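Local coordinates for periplasmic branched-chain amino acid-binding protein (Burkholderia mallei, PDB 3I09), which probably binds branched-chain amino acids or related small carboxylates in the periplasm for an ABC transporter, and has acetoacetic acid bound, at residues A[34-37]-A[38-42]; A[303-306]-A[307-311]. All blocks are in the same frame, centred on the assembly; numbering follows the deposited sequence.

Contact 1. Residues A[34-37]-A[38-42]; sequences ADFG and GKVNG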
ATOM      1  N   ALA A  34      -6.750 -15.666 -14.947  1.00 11.81           N
ATOM      2  CA  ALA A  34      -6.391 -16.794 -15.796  1.00 11.81           C
ATOM      3  C   ALA A  34      -6.018 -17.992 -14.962  1.00 13.04           C
ATOM      4  O   ALA A  34      -6.478 -19.112 -15.237  1.00 12.39           O
ATOM      5  CB  ALA A  34      -5.247 -16.412 -16.737  1.00 13.11           C
ATOM      6  N   ASP A  35      -5.210 -17.788 -13.916  1.00 12.27           N
ATOM      7  CA  ASP A  35      -4.789 -18.930 -13.086  1.00 14.65           C
ATOM      8  C   ASP A  35      -5.934 -19.645 -12.367  1.00 14.04           C
ATOM      9  O   ASP A  35      -5.879 -20.865 -12.159  1.00 13.30           O
ATOM     10  CB  ASP A  35      -3.719 -18.543 -12.077  1.00 13.08           C
ATOM     11  CG  ASP A  35      -2.398 -18.143 -12.737  1.00 15.88           C
ATOM     12  OD1 ASP A  35      -2.174 -18.416 -13.945  1.00 14.83           O
ATOM     13  OD2 ASP A  35      -1.563 -17.548 -12.022  1.00 12.97           O
ATOM     14  N   PHE A  36      -6.974 -18.889 -12.025  1.00 13.91           N
ATOM     15  CA  PHE A  36      -8.156 -19.427 -11.353  1.00 13.52           C
ATOM     16  C   PHE A  36      -9.025 -20.254 -12.327  1.00 12.51           C
ATOM     17  O   PHE A  36      -9.887 -21.002 -11.899  1.00 12.93           O
ATOM     18  CB  PHE A  36      -8.985 -18.255 -10.802  1.00 13.26           C
ATOM     19  CG  PHE A  36      -9.998 -18.661  -9.766  1.00 14.00           C
ATOM     20  CD1 PHE A  36      -9.618 -18.864  -8.464  1.00 15.27           C
ATOM     21  CD2 PHE A  36     -11.325 -18.849 -10.103  1.00 11.41           C
ATOM     22  CE1 PHE A  36     -10.548 -19.247  -7.510  1.00 15.04           C
ATOM     23  CE2 PHE A  36     -12.247 -19.228  -9.137  1.00 13.06           C
ATOM     24  CZ  PHE A  36     -11.851 -19.438  -7.858  1.00 13.02           C
ATOM     25  N   GLY A  37      -8.751 -20.114 -13.624  1.00 13.46           N
ATOM     26  CA  GLY A  37      -9.486 -20.801 -14.703  1.00 13.36           C
ATOM     27  C   GLY A  37     -10.374 -19.913 -15.551  1.00 13.68           C
ATOM     28  O   GLY A  37     -11.083 -20.411 -16.436  1.00 14.47           O
ATOM     29  N   GLY A  38     -10.372 -18.598 -15.317  1.00 14.21           N
ATOM     30  CA  GLY A  38     -11.066 -17.660 -16.206  1.00 13.39           C
ATOM     31  C   GLY A  38     -12.575 -17.576 -16.037  1.00 14.12           C
ATOM     32  O   GLY A  38     -13.228 -16.799 -16.729  1.00 13.14           O
ATOM     33  N   LYS A  39     -13.127 -18.383 -15.121  1.00 13.21           N
ATOM     34  CA  LYS A  39     -14.542 -18.354 -14.818  1.00 14.25           C
ATOM     35  C   LYS A  39     -14.774 -18.687 -13.362  1.00 14.98           C
ATOM     36  O   LYS A  39     -13.895 -19.224 -12.683  1.00 13.13           O
ATOM     37  CB  LYS A  39     -15.300 -19.331 -15.710  1.00 16.21           C
ATOM     38  CG  LYS A  39     -14.805 -20.700 -15.684  1.00 18.69           C
ATOM     39  CD  LYS A  39     -15.743 -21.642 -16.487  1.00 26.19           C
ATOM     40  CE  LYS A  39     -15.754 -23.047 -15.813  1.00 27.24           C
ATOM     41  NZ  LYS A  39     -16.783 -23.978 -16.370  1.00 31.25           N
ATOM     42  N   VAL A  40     -15.952 -18.343 -12.871  1.00 13.03           N
ATOM     43  CA  VAL A  40     -16.359 -18.718 -11.533  1.00 14.38           C
ATOM     44  C   VAL A  40     -17.879 -18.760 -11.523  1.00 16.15           C
ATOM     45  O   VAL A  40     -18.521 -17.977 -12.209  1.00 15.51           O
ATOM     46  CB  VAL A  40     -15.812 -17.786 -10.425  1.00 14.39           C
ATOM     47  CG1 VAL A  40     -16.372 -16.372 -10.507  1.00 15.31           C
ATOM     48  CG2 VAL A  40     -16.094 -18.403  -9.037  1.00 13.53           C
ATOM     49  N   ASN A  41     -18.424 -19.703 -10.780  1.00 18.16           N
ATOM     50  CA  ASN A  41     -19.861 -19.986 -10.779  1.00 20.47           C
ATOM     51  C   ASN A  41     -20.471 -20.103 -12.164  1.00 20.10           C
ATOM     52  O   ASN A  41     -21.563 -19.588 -12.438  1.00 21.41           O
ATOM     53  CB  ASN A  41     -20.595 -18.945  -9.963  1.00 21.43           C
ATOM     54  CG  ASN A  41     -20.196 -18.962  -8.503  1.00 25.88           C
ATOM     55  OD1 ASN A  41     -19.680 -19.962  -7.970  1.00 31.50           O
ATOM     56  ND2 ASN A  41     -20.450 -17.846  -7.833  1.00 31.60           N
ATOM     57  N   GLY A  42     -19.738 -20.763 -13.051  1.00 19.04           N
ATOM     58  CA  GLY A  42     -20.179 -20.952 -14.407  1.00 18.23           C
ATOM     59  C   GLY A  42     -20.168 -19.725 -15.305  1.00 17.33           C
ATOM     60  O   GLY A  42     -20.622 -19.812 -16.420  1.00 18.18           O
TER
HETATM   61  O   HOH W   1     -12.442 -21.487 -12.720  1.00 19.08           O
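Phe36 and Val40 meet because their first torsions bring the ring of one against a methyl of the other. The Phe36 ring stands opposite its own backbone N (chi1 -163°) and reaches past the end of the helix. On Val40, CG2 takes the equivalent place, while CG1 is wedged between the backbone N and the carbonyl carbon (chi1 66°). CE2 of Phe36 then lies 3.9 Å from CG2 of Val40. The methyl approaches the ring obliquely. The ring edge is turned to the backbone: Phe36 CD2 is 3.7 Å from Lys39 O, which lies near the ring plane.

The carbonyls of Phe36 and Lys39 are joined by one water. It donates to Phe36 O at 2.7 Å and to Lys39 O at 2.7 Å, bridging the two carbonyls across the turn. Lys39 O therefore meets both the water and the ring edge. Over the turn, Lys39 CG passes 3.8 Å from Gly37 O.

The chain leaves the helix through a Schellman motif. Gly37 N bonds back to Ala34 O at 3.0 Å. Gly37 has a phi of 109°, where a CB would press on the preceding carbonyl O. Gly38 also has positive phi, and the two glycines swing the chain into strand 39-40.

Helix 22-36 and the turn connect strand 5-11 to strand 43-51 in the six-stranded sheet of one lobe. Strand 39-40 is one of the two edge strands of that sheet and runs antiparallel to 43-51, with a backbone hydrogen bond between Gly38 and Ile45. Asp35 forms a salt bridge with Arg267 and a hydrogen bond with Tyr284. Helix 278-297 packs against the turn, where Leu291 and Gln295 touch Phe36, and Val294 and Gln295 touch Val40.

Contact 2. Residues A[303-306]-A[307-311]; sequences DKVM and AQLKK. With EDO (1,2-ethanediol), chain K.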
ATOM      1  N   ASP A 303     -23.369  -9.239   0.167  1.00 15.30           N
ATOM      2  CA  ASP A 303     -23.443  -9.666   1.563  1.00 15.76           C
ATOM      3  C   ASP A 303     -22.936 -11.097   1.764  1.00 16.23           C
ATOM      4  O   ASP A 303     -22.214 -11.338   2.725  1.00 16.21           O
ATOM      5  CB  ASP A 303     -24.823  -9.458   2.158  1.00 17.23           C
ATOM      6  CG  ASP A 303     -25.186  -7.983   2.321  1.00 20.49           C
ATOM      7  OD1 ASP A 303     -24.292  -7.106   2.353  1.00 23.77           O
ATOM      8  OD2 ASP A 303     -26.406  -7.716   2.458  1.00 25.06           O
ATOM      9  N   LYS A 304     -23.251 -12.004   0.844  1.00 16.13           N
ATOM     10  CA  LYS A 304     -22.734 -13.362   0.887  1.00 16.46           C
ATOM     11  C   LYS A 304     -21.220 -13.398   0.701  1.00 14.78           C
ATOM     12  O   LYS A 304     -20.547 -14.128   1.395  1.00 13.67           O
ATOM     13  CB  LYS A 304     -23.387 -14.254  -0.164  1.00 16.56           C
ATOM     14  CG  LYS A 304     -24.886 -14.470   0.094  1.00 19.25           C
ATOM     15  CD  LYS A 304     -25.522 -15.308  -0.994  1.00 21.58           C
ATOM     16  CE  LYS A 304     -26.975 -15.557  -0.659  1.00 25.02           C
ATOM     17  NZ  LYS A 304     -27.594 -16.475  -1.656  1.00 28.16           N
ATOM     18  N   VAL A 305     -20.698 -12.606  -0.243  1.00 13.90           N
ATOM     19  CA  VAL A 305     -19.240 -12.584  -0.503  1.00 12.74           C
ATOM     20  C   VAL A 305     -18.499 -11.993   0.698  1.00 12.29           C
ATOM     21  O   VAL A 305     -17.485 -12.552   1.139  1.00 11.69           O
ATOM     22  CB  VAL A 305     -18.900 -11.835  -1.829  1.00 12.97           C
ATOM     23  CG1 VAL A 305     -17.388 -11.677  -1.961  1.00 10.87           C
ATOM     24  CG2 VAL A 305     -19.509 -12.612  -3.032  1.00 12.00           C
HETATM   25  N   MSE A 306     -19.025 -10.921   1.288  1.00 11.62           N
HETATM   26  CA  MSE A 306     -18.375 -10.317   2.456  1.00 13.05           C
HETATM   27  C   MSE A 306     -18.332 -11.312   3.615  1.00 13.45           C
HETATM   28  O   MSE A 306     -17.289 -11.428   4.283  1.00 12.93           O
HETATM   29  CB  MSE A 306     -19.052  -9.002   2.904  1.00 12.54           C
HETATM   30  CG  MSE A 306     -18.802  -7.780   2.026  1.00 14.70           C
HETATM   31 SE   MSE A 306     -16.995  -7.360   1.523  0.75 12.99          SE
HETATM   32  CE  MSE A 306     -16.177  -7.283   3.255  1.00 15.06           C
ATOM     33  N   ALA A 307     -19.418 -12.064   3.821  1.00 14.17           N
ATOM     34  CA  ALA A 307     -19.454 -13.091   4.874  1.00 13.97           C
ATOM     35  C   ALA A 307     -18.394 -14.178   4.618  1.00 14.12           C
ATOM     36  O   ALA A 307     -17.673 -14.577   5.549  1.00 13.54           O
ATOM     37  CB  ALA A 307     -20.867 -13.713   5.026  1.00 14.93           C
ATOM     38  N   GLN A 308     -18.244 -14.613   3.366  1.00 13.26           N
ATOM     39  CA  GLN A 308     -17.171 -15.555   3.007  1.00 13.73           C
ATOM     40  C   GLN A 308     -15.813 -14.925   3.260  1.00 12.90           C
ATOM     41  O   GLN A 308     -14.954 -15.568   3.859  1.00 13.19           O
ATOM     42  CB  GLN A 308     -17.214 -16.024   1.550  1.00 14.44           C
ATOM     43  CG  GLN A 308     -18.288 -17.026   1.216  1.00 17.59           C
ATOM     44  CD  GLN A 308     -18.051 -18.392   1.871  1.00 20.12           C
ATOM     45  OE1 GLN A 308     -16.920 -18.757   2.258  1.00 21.83           O
ATOM     46  NE2 GLN A 308     -19.102 -19.146   1.973  1.00 23.20           N
ATOM     47  N   LEU A 309     -15.598 -13.689   2.800  1.00 12.18           N
ATOM     48  CA  LEU A 309     -14.302 -13.049   2.992  1.00 12.04           C
ATOM     49  C   LEU A 309     -13.904 -12.973   4.464  1.00 11.34           C
ATOM     50  O   LEU A 309     -12.723 -13.129   4.803  1.00 12.31           O
ATOM     51  CB  LEU A 309     -14.272 -11.662   2.344  1.00 11.77           C
ATOM     52  CG  LEU A 309     -14.192 -11.637   0.821  1.00 10.77           C
ATOM     53  CD1 LEU A 309     -14.511 -10.213   0.295  1.00 11.83           C
ATOM     54  CD2 LEU A 309     -12.840 -12.141   0.294  1.00  9.20           C
ATOM     55  N   LYS A 310     -14.891 -12.750   5.325  1.00 11.42           N
ATOM     56  CA  LYS A 310     -14.646 -12.604   6.757  1.00 12.26           C
ATOM     57  C   LYS A 310     -14.629 -13.891   7.541  1.00 11.93           C
ATOM     58  O   LYS A 310     -14.366 -13.850   8.732  1.00 11.15           O
ATOM     59  CB  LYS A 310     -15.619 -11.580   7.360  1.00 11.48           C
ATOM     60  CG  LYS A 310     -15.195 -10.166   6.902  1.00 14.09           C
ATOM     61  CD  LYS A 310     -15.783  -9.023   7.600  1.00 16.22           C
ATOM     62  CE  LYS A 310     -15.311  -7.692   6.953  1.00 16.72           C
ATOM     63  NZ  LYS A 310     -16.000  -6.497   7.456  1.00 16.98           N
ATOM     64  N   LYS A 311     -14.805 -15.028   6.879  1.00 13.13           N
ATOM     65  CA  LYS A 311     -14.686 -16.307   7.569  1.00 13.00           C
ATOM     66  C   LYS A 311     -13.649 -17.267   6.989  1.00 14.33           C
ATOM     67  O   LYS A 311     -13.507 -18.346   7.530  1.00 13.83           O
ATOM     68  CB  LYS A 311     -16.042 -17.013   7.654  1.00 13.97           C
ATOM     69  CG  LYS A 311     -16.502 -17.733   6.361  1.00 14.63           C
ATOM     70  CD  LYS A 311     -17.999 -18.081   6.473  1.00 17.49           C
ATOM     71  CE  LYS A 311     -18.487 -18.960   5.314  1.00 21.79           C
ATOM     72  NZ  LYS A 311     -19.907 -19.447   5.561  1.00 23.93           N
TER
HETATM   73  C1  EDO K  13     -26.675  -5.963  -0.672  1.00 38.08           C
HETATM   74  O1  EDO K  13     -27.404  -6.229   0.522  1.00 39.60           O
HETATM   75  C2  EDO K  13     -26.702  -7.212  -1.528  1.00 38.69           C
HETATM   76  O2  EDO K  13     -26.067  -8.280  -0.830  1.00 34.97           O
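Leu309 CD1 touches two side chains of the preceding turn. Val305 CG1 lies 3.9 Å from it, with the two side chains side by side and pointing the same way. Selenium SE of Met306, a selenomethionine, lies 4.0 Å from the same Leu309 CD1, but that side chain crosses the leucine at a slant. Met306 bends at both chi2 (-49°) and chi3, which curls its CE back to 3.8 Å from CE of Lys310.

Behind these contacts is the i to i+4 bonding of an alpha-helix, 302-309, near its C-terminal end. Leu309 N donates to Val305 O at 2.8 Å, nearly straight at 166°. The bond from Lys310 N to Met306 O is more bent (146°). Lys311 N bonds to Gln308 O.

Farther out, Val97 of strand 97-100 touches Val305, Met306 and Leu309, while Tyr290 and Thr289 of helix 278-297 meet Val305 and Leu309. Lys310 NZ bonds to Thr325 O. At the other end, a 1,2-ethanediol, probably from the crystallisation liquor, accepts from Asp303 N at its O2 (3.0 Å) and donates from O1 to Asp303 OD2 (2.6 Å). It also bonds to Asp301, while Asp303 OD1 bonds to Tyr116 OH.

Overall arrangement
Contacts 1 and 2 lie on the same side of the chain's centre. Their centres are 19 Å apart and their nearest atoms about 7 Å apart, so they do not touch. Helix 278-297 is the common neighbour: it meets Phe36 and Val40 of contact 1 and Val305, Gln308 and Leu309 of contact 2. Neither contact contributes a residue to the acetoacetic acid pocket. Helix 22-36, which ends in contact 1, starts just after the pocket residue Ile20. Strand 97-100, which lies against contact 2, leads to the pocket residues Gly102, Ala103 and Gly104.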